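Local structure of uncharacterized protein (Parabacteroides merdae, 4MXN) at residues A[91-96]-A[146-151]; A[101-106]-A[111-116]. The protein is uncharacterised but is a putative glycosyl hydrolase of family 28, with a parallel beta-helix fold, that probably acts on pectin-like polysaccharides. All blocks are in the same frame, centred on the assembly; numbering follows the deposited sequence.

Contact 1 of 2, residues A[91-96]-A[146-151]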
loop_
_atom_site.group_PDB
_atom_site.type_symbol
_atom_site.label_atom_id
_atom_site.label_comp_id
_atom_site.label_asym_id
_atom_site.label_seq_id
_atom_site.Cartn_x
_atom_site.Cartn_y
_atom_site.Cartn_z
ATOM N N TYR A 91 -14.139 9.459 0.444
ATOM C CA TYR A 91 -14.806 8.860 1.614
ATOM C C TYR A 91 -14.671 7.324 1.695
ATOM O O TYR A 91 -14.965 6.748 2.750
ATOM C CB TYR A 91 -16.276 9.293 1.657
ATOM C CG TYR A 91 -16.431 10.799 1.766
ATOM C CD1 TYR A 91 -15.592 11.549 2.589
ATOM C CD2 TYR A 91 -17.379 11.480 1.002
ATOM C CE1 TYR A 91 -15.701 12.940 2.659
ATOM C CE2 TYR A 91 -17.529 12.864 1.103
ATOM C CZ TYR A 91 -16.692 13.590 1.937
ATOM O OH TYR A 91 -16.848 14.947 2.074
ATOM N N ASP A 92 -14.176 6.678 0.631
ATOM C CA ASP A 92 -13.967 5.229 0.630
ATOM C C ASP A 92 -12.549 4.851 1.154
ATOM O O ASP A 92 -12.213 3.667 1.209
ATOM C CB ASP A 92 -14.215 4.641 -0.762
ATOM C CG ASP A 92 -15.696 4.482 -1.044
ATOM O OD1 ASP A 92 -16.301 3.561 -0.498
ATOM O OD2 ASP A 92 -16.253 5.326 -1.744
ATOM N N PHE A 93 -11.763 5.841 1.589
ATOM C CA PHE A 93 -10.451 5.624 2.199
ATOM C C PHE A 93 -10.542 5.957 3.722
ATOM O O PHE A 93 -11.525 6.542 4.159
ATOM C CB PHE A 93 -9.332 6.419 1.464
ATOM C CG PHE A 93 -9.229 5.970 0.018
ATOM C CD1 PHE A 93 -8.723 4.714 -0.304
ATOM C CD2 PHE A 93 -9.719 6.766 -1.011
ATOM C CE1 PHE A 93 -8.724 4.255 -1.634
ATOM C CE2 PHE A 93 -9.708 6.313 -2.343
ATOM C CZ PHE A 93 -9.210 5.062 -2.643
ATOM N N LYS A 94 -9.554 5.514 4.513
ATOM C CA LYS A 94 -9.450 5.669 5.979
ATOM C C LYS A 94 -9.530 7.144 6.479
ATOM O O LYS A 94 -10.167 7.401 7.505
ATOM C CB LYS A 94 -8.150 5.020 6.478
ATOM N N GLY A 95 -8.913 8.084 5.765
ATOM C CA GLY A 95 -8.969 9.501 6.128
ATOM C C GLY A 95 -7.911 9.975 7.109
ATOM O O GLY A 95 -6.946 9.251 7.386
ATOM N N VAL A 96 -8.094 11.209 7.642
ATOM C CA VAL A 96 -7.185 11.861 8.603
ATOM C C VAL A 96 -6.955 11.009 9.869
ATOM O O VAL A 96 -7.882 10.358 10.368
ATOM C CB VAL A 96 -7.627 13.302 9.001
ATOM C CG1 VAL A 96 -7.421 14.287 7.855
ATOM C CG2 VAL A 96 -9.069 13.347 9.512
ATOM N N TYR A 146 -5.917 13.793 3.190
ATOM C CA TYR A 146 -6.907 12.772 2.841
ATOM C C TYR A 146 -6.479 11.796 1.741
ATOM O O TYR A 146 -7.027 10.689 1.651
ATOM C CB TYR A 146 -8.209 13.477 2.401
ATOM C CG TYR A 146 -8.788 14.344 3.494
ATOM C CD1 TYR A 146 -9.661 13.818 4.440
ATOM C CD2 TYR A 146 -8.431 15.687 3.610
ATOM C CE1 TYR A 146 -10.158 14.601 5.479
ATOM C CE2 TYR A 146 -8.914 16.477 4.652
ATOM C CZ TYR A 146 -9.784 15.932 5.580
ATOM O OH TYR A 146 -10.287 16.718 6.585
ATOM N N ALA A 147 -5.567 12.216 0.863
ATOM C CA ALA A 147 -5.126 11.365 -0.242
ATOM C C ALA A 147 -4.392 10.128 0.318
ATOM O O ALA A 147 -3.493 10.274 1.156
ATOM C CB ALA A 147 -4.243 12.157 -1.190
ATOM N N PRO A 148 -4.826 8.904 -0.057
ATOM C CA PRO A 148 -4.210 7.724 0.529
ATOM C C PRO A 148 -2.890 7.334 -0.098
ATOM O O PRO A 148 -2.651 7.507 -1.297
ATOM C CB PRO A 148 -5.248 6.621 0.269
ATOM C CG PRO A 148 -5.919 7.027 -0.987
ATOM C CD PRO A 148 -5.944 8.534 -0.955
ATOM N N ALA A 149 -2.053 6.721 0.725
ATOM C CA ALA A 149 -0.838 6.072 0.280
ATOM C C ALA A 149 -1.256 4.740 -0.355
ATOM O O ALA A 149 -2.428 4.356 -0.255
ATOM C CB ALA A 149 0.085 5.836 1.478
ATOM N N LEU A 150 -0.337 4.029 -1.010
ATOM C CA LEU A 150 -0.719 2.709 -1.530
ATOM C C LEU A 150 -0.638 1.693 -0.395
ATOM O O LEU A 150 -1.558 0.892 -0.233
ATOM C CB LEU A 150 0.127 2.291 -2.733
ATOM C CG LEU A 150 -0.056 3.147 -3.973
ATOM C CD1 LEU A 150 0.986 2.833 -5.008
ATOM C CD2 LEU A 150 -1.414 2.969 -4.597
ATOM N N ILE A 151 0.434 1.779 0.416
ATOM C CA ILE A 151 0.703 0.941 1.590
ATOM C C ILE A 151 1.110 1.822 2.767
ATOM O O ILE A 151 1.935 2.727 2.608
ATOM C CB ILE A 151 1.825 -0.098 1.254
ATOM C CG1 ILE A 151 1.340 -1.190 0.288
ATOM C CG2 ILE A 151 2.492 -0.677 2.500
ATOM C CD1 ILE A 151 2.579 -1.971 -0.394
#

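Contact 2 of 2, residues A[101-106]-A[111-116]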
loop_
_atom_site.group_PDB
_atom_site.type_symbol
_atom_site.label_atom_id
_atom_site.label_comp_id
_atom_site.label_asym_id
_atom_site.label_seq_id
_atom_site.Cartn_x
_atom_site.Cartn_y
_atom_site.Cartn_z
ATOM N N ALA A 101 -4.325 4.419 3.605
ATOM C CA ALA A 101 -3.788 3.790 2.404
ATOM C C ALA A 101 -4.753 2.799 1.785
ATOM O O ALA A 101 -5.780 2.518 2.378
ATOM C CB ALA A 101 -2.479 3.082 2.743
ATOM N N ILE A 102 -4.412 2.247 0.602
ATOM C CA ILE A 102 -5.235 1.195 -0.044
ATOM C C ILE A 102 -5.144 -0.070 0.821
ATOM O O ILE A 102 -6.147 -0.752 1.046
ATOM C CB ILE A 102 -4.836 0.950 -1.517
ATOM C CG1 ILE A 102 -5.002 2.272 -2.336
ATOM C CG2 ILE A 102 -5.658 -0.219 -2.127
ATOM C CD1 ILE A 102 -4.633 2.153 -3.840
ATOM N N ILE A 103 -3.932 -0.355 1.320
ATOM C CA ILE A 103 -3.676 -1.433 2.277
ATOM C C ILE A 103 -2.936 -0.813 3.443
ATOM O O ILE A 103 -1.828 -0.290 3.262
ATOM C CB ILE A 103 -2.918 -2.676 1.714
ATOM C CG1 ILE A 103 -3.598 -3.241 0.456
ATOM C CG2 ILE A 103 -2.803 -3.760 2.826
ATOM C CD1 ILE A 103 -2.739 -4.320 -0.343
ATOM N N TYR A 104 -3.540 -0.866 4.631
ATOM C CA TYR A 104 -2.884 -0.349 5.816
ATOM C C TYR A 104 -2.936 -1.373 6.923
ATOM O O TYR A 104 -3.758 -2.291 6.903
ATOM C CB TYR A 104 -3.485 1.010 6.282
ATOM C CG TYR A 104 -4.875 0.924 6.884
ATOM C CD1 TYR A 104 -6.001 0.898 6.079
ATOM C CD2 TYR A 104 -5.058 0.883 8.262
ATOM C CE1 TYR A 104 -7.280 0.825 6.624
ATOM C CE2 TYR A 104 -6.336 0.812 8.819
ATOM C CZ TYR A 104 -7.443 0.782 7.994
ATOM O OH TYR A 104 -8.707 0.702 8.521
ATOM N N ALA A 105 -2.082 -1.191 7.926
ATOM C CA ALA A 105 -2.103 -2.051 9.103
ATOM C C ALA A 105 -1.695 -1.234 10.297
ATOM O O ALA A 105 -0.769 -0.430 10.211
ATOM C CB ALA A 105 -1.199 -3.260 8.920
ATOM N N ASP A 106 -2.410 -1.415 11.396
ATOM C CA ASP A 106 -2.169 -0.710 12.638
ATOM C C ASP A 106 -1.958 -1.712 13.771
ATOM O O ASP A 106 -2.901 -2.391 14.182
ATOM C CB ASP A 106 -3.356 0.228 12.934
ATOM C CG ASP A 106 -3.300 0.951 14.264
ATOM O OD1 ASP A 106 -2.181 1.252 14.733
ATOM O OD2 ASP A 106 -4.379 1.234 14.830
ATOM N N ILE A 111 2.595 -9.927 8.963
ATOM C CA ILE A 111 1.716 -9.537 7.848
ATOM C C ILE A 111 2.530 -9.394 6.574
ATOM O O ILE A 111 3.734 -9.148 6.608
ATOM C CB ILE A 111 0.918 -8.245 8.172
ATOM C CG1 ILE A 111 1.861 -7.090 8.618
ATOM C CG2 ILE A 111 -0.165 -8.510 9.223
ATOM C CD1 ILE A 111 1.280 -5.745 8.537
ATOM N N GLY A 112 1.859 -9.506 5.448
ATOM C CA GLY A 112 2.551 -9.394 4.183
ATOM C C GLY A 112 1.711 -8.992 3.000
ATOM O O GLY A 112 0.484 -9.096 3.021
ATOM N N ILE A 113 2.406 -8.491 1.975
ATOM C CA ILE A 113 1.886 -8.129 0.657
ATOM C C ILE A 113 2.884 -8.686 -0.343
ATOM O O ILE A 113 4.075 -8.401 -0.236
ATOM C CB ILE A 113 1.633 -6.606 0.451
ATOM C CG1 ILE A 113 0.600 -6.048 1.466
ATOM C CG2 ILE A 113 1.174 -6.324 -1.004
ATOM C CD1 ILE A 113 0.616 -4.567 1.576
ATOM N N GLY A 114 2.399 -9.477 -1.284
ATOM C CA GLY A 114 3.234 -10.091 -2.304
ATOM C C GLY A 114 2.520 -10.278 -3.622
ATOM O O GLY A 114 1.368 -9.853 -3.776
ATOM N N GLY A 115 3.209 -10.929 -4.556
ATOM C CA GLY A 115 2.689 -11.190 -5.898
ATOM C C GLY A 115 3.206 -10.190 -6.908
ATOM O O GLY A 115 3.554 -9.063 -6.549
ATOM N N LYS A 116 3.268 -10.584 -8.182
ATOM C CA LYS A 116 3.819 -9.719 -9.233
ATOM C C LYS A 116 2.780 -8.776 -9.852
ATOM O O LYS A 116 3.084 -8.097 -10.836
ATOM C CB LYS A 116 4.473 -10.575 -10.327
ATOM C CG LYS A 116 5.791 -11.201 -9.895
ATOM C CD LYS A 116 6.338 -12.060 -11.015
ATOM C CE LYS A 116 7.468 -12.931 -10.554
ATOM N NZ LYS A 116 8.032 -13.709 -11.673
#

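Contact 1 of 2, residues A[91-96]-A[146-151]
Pro148 lies over a face of the Phe93 ring, with its CG 3.6 Å from the ring centroid and only 13° off the ring normal. Because this methylene sits so nearly above the centre, it meets all six ring carbons, while Pro148 CB and CD graze the ring on the CG, CD1 and CD2 side. This is a CH-pi contact, and it suits both residues: the rigid, compact ring of a proline can present a CH2 group squarely to a flat surface, and phenylalanine offers a broad electron-rich face. The Phe93 ring is brought over the proline by a first torsion of -61°, which sets CG anti to the carbonyl carbon.

A second CH-pi pair forms where Val96 CG1 rests on the Tyr146 ring. Here the methyl lies 3.9 Å from the centroid, displaced toward the rim, and Val96 CG1 comes nearest to Tyr146 CE1, at 3.6 Å. At this more open place the Tyr146 OH is hydrogen-bonded to the carbonyl O of Glu140, which helps to hold the far end of the ring. Between the two pairs, Gly95 has backbone angles at which a CB would collide with the preceding carbonyl O.

Farther out, Val126 of helix 123-136 touches both Phe93 and Pro148, and Val130 of the same helix touches Tyr146, so the helix packs against the first pair and against the tyrosine of the second. With Phe93 replaced by alanine, Pro148 CG would probably lose the aromatic face it rests on, and a gap is likely to open beside Val126. With carbon meeting ring face in both pairs, the two loops are joined across this contact by dispersion and weak CH-pi attraction, which depend on close fit more than on exact bond direction.

Contact 2 of 2, residues A[101-106]-A[111-116]
Ile103 and Ile113 meet across the interior of a parallel beta-helix, the fold expected of glycosyl hydrolase family 28. Strand 104-106 begins one five-stranded parallel sheet, whereas strand 111-114 pairs side by side with strands 74-78 and 159-162 on another face. The touching parts of the two segments run 165° apart, and their backbones face each other across the core, with CA atoms 8.9 Å apart at Ile103 and Ile113.

All the contacts between the two segments are apolar. Ile103 and Ile113 reach toward each other tip to tip: Ile113 CD1 lies 3.7 Å from Ile103 CG2 and 3.9 Å from Ile103 CD1, thus touching both branches of its partner. Branched aliphatic chains suit this buried place, since they fill the interior without bringing in a polar group. Leu84 beside Ile103, and Ile151 and Met153 beside Ile113, continue the apolar packing.

The other pair matches a small residue with a long one. Ala105 contributes a single methyl, and Ile111 supplies the remaining reach. At Ile111 the first torsion is 53°, placing CG1 between the backbone N and the carbonyl carbon, and the second, 162°, extends the side chain toward the alanine. Met153 also touches Ile111. The side chain thus ends with Ile111 CD1 only 3.5 Å from Ala105 CB.

Contact 2 is core, all four of its touching residues being buried near the centre of the chain; contact 1 is partly buried, passing from the enclosed Phe93 and Pro148 to the exposed Val96. Their chemistry follows: aliphatic groups meet one another inside the beta-helix, whereas aromatic faces receive C-H groups in the loops packed against helix 123-136. Contact 2 is nested in the chain loop that contact 1 closes. Segments 101-106 and 146-151 are also direct neighbours, with probable backbone hydrogen bonds from Ile102 N to Ala149 O and from Ile103 N to Leu150 O, while Leu150 CD2 packs on Ile102 CD1.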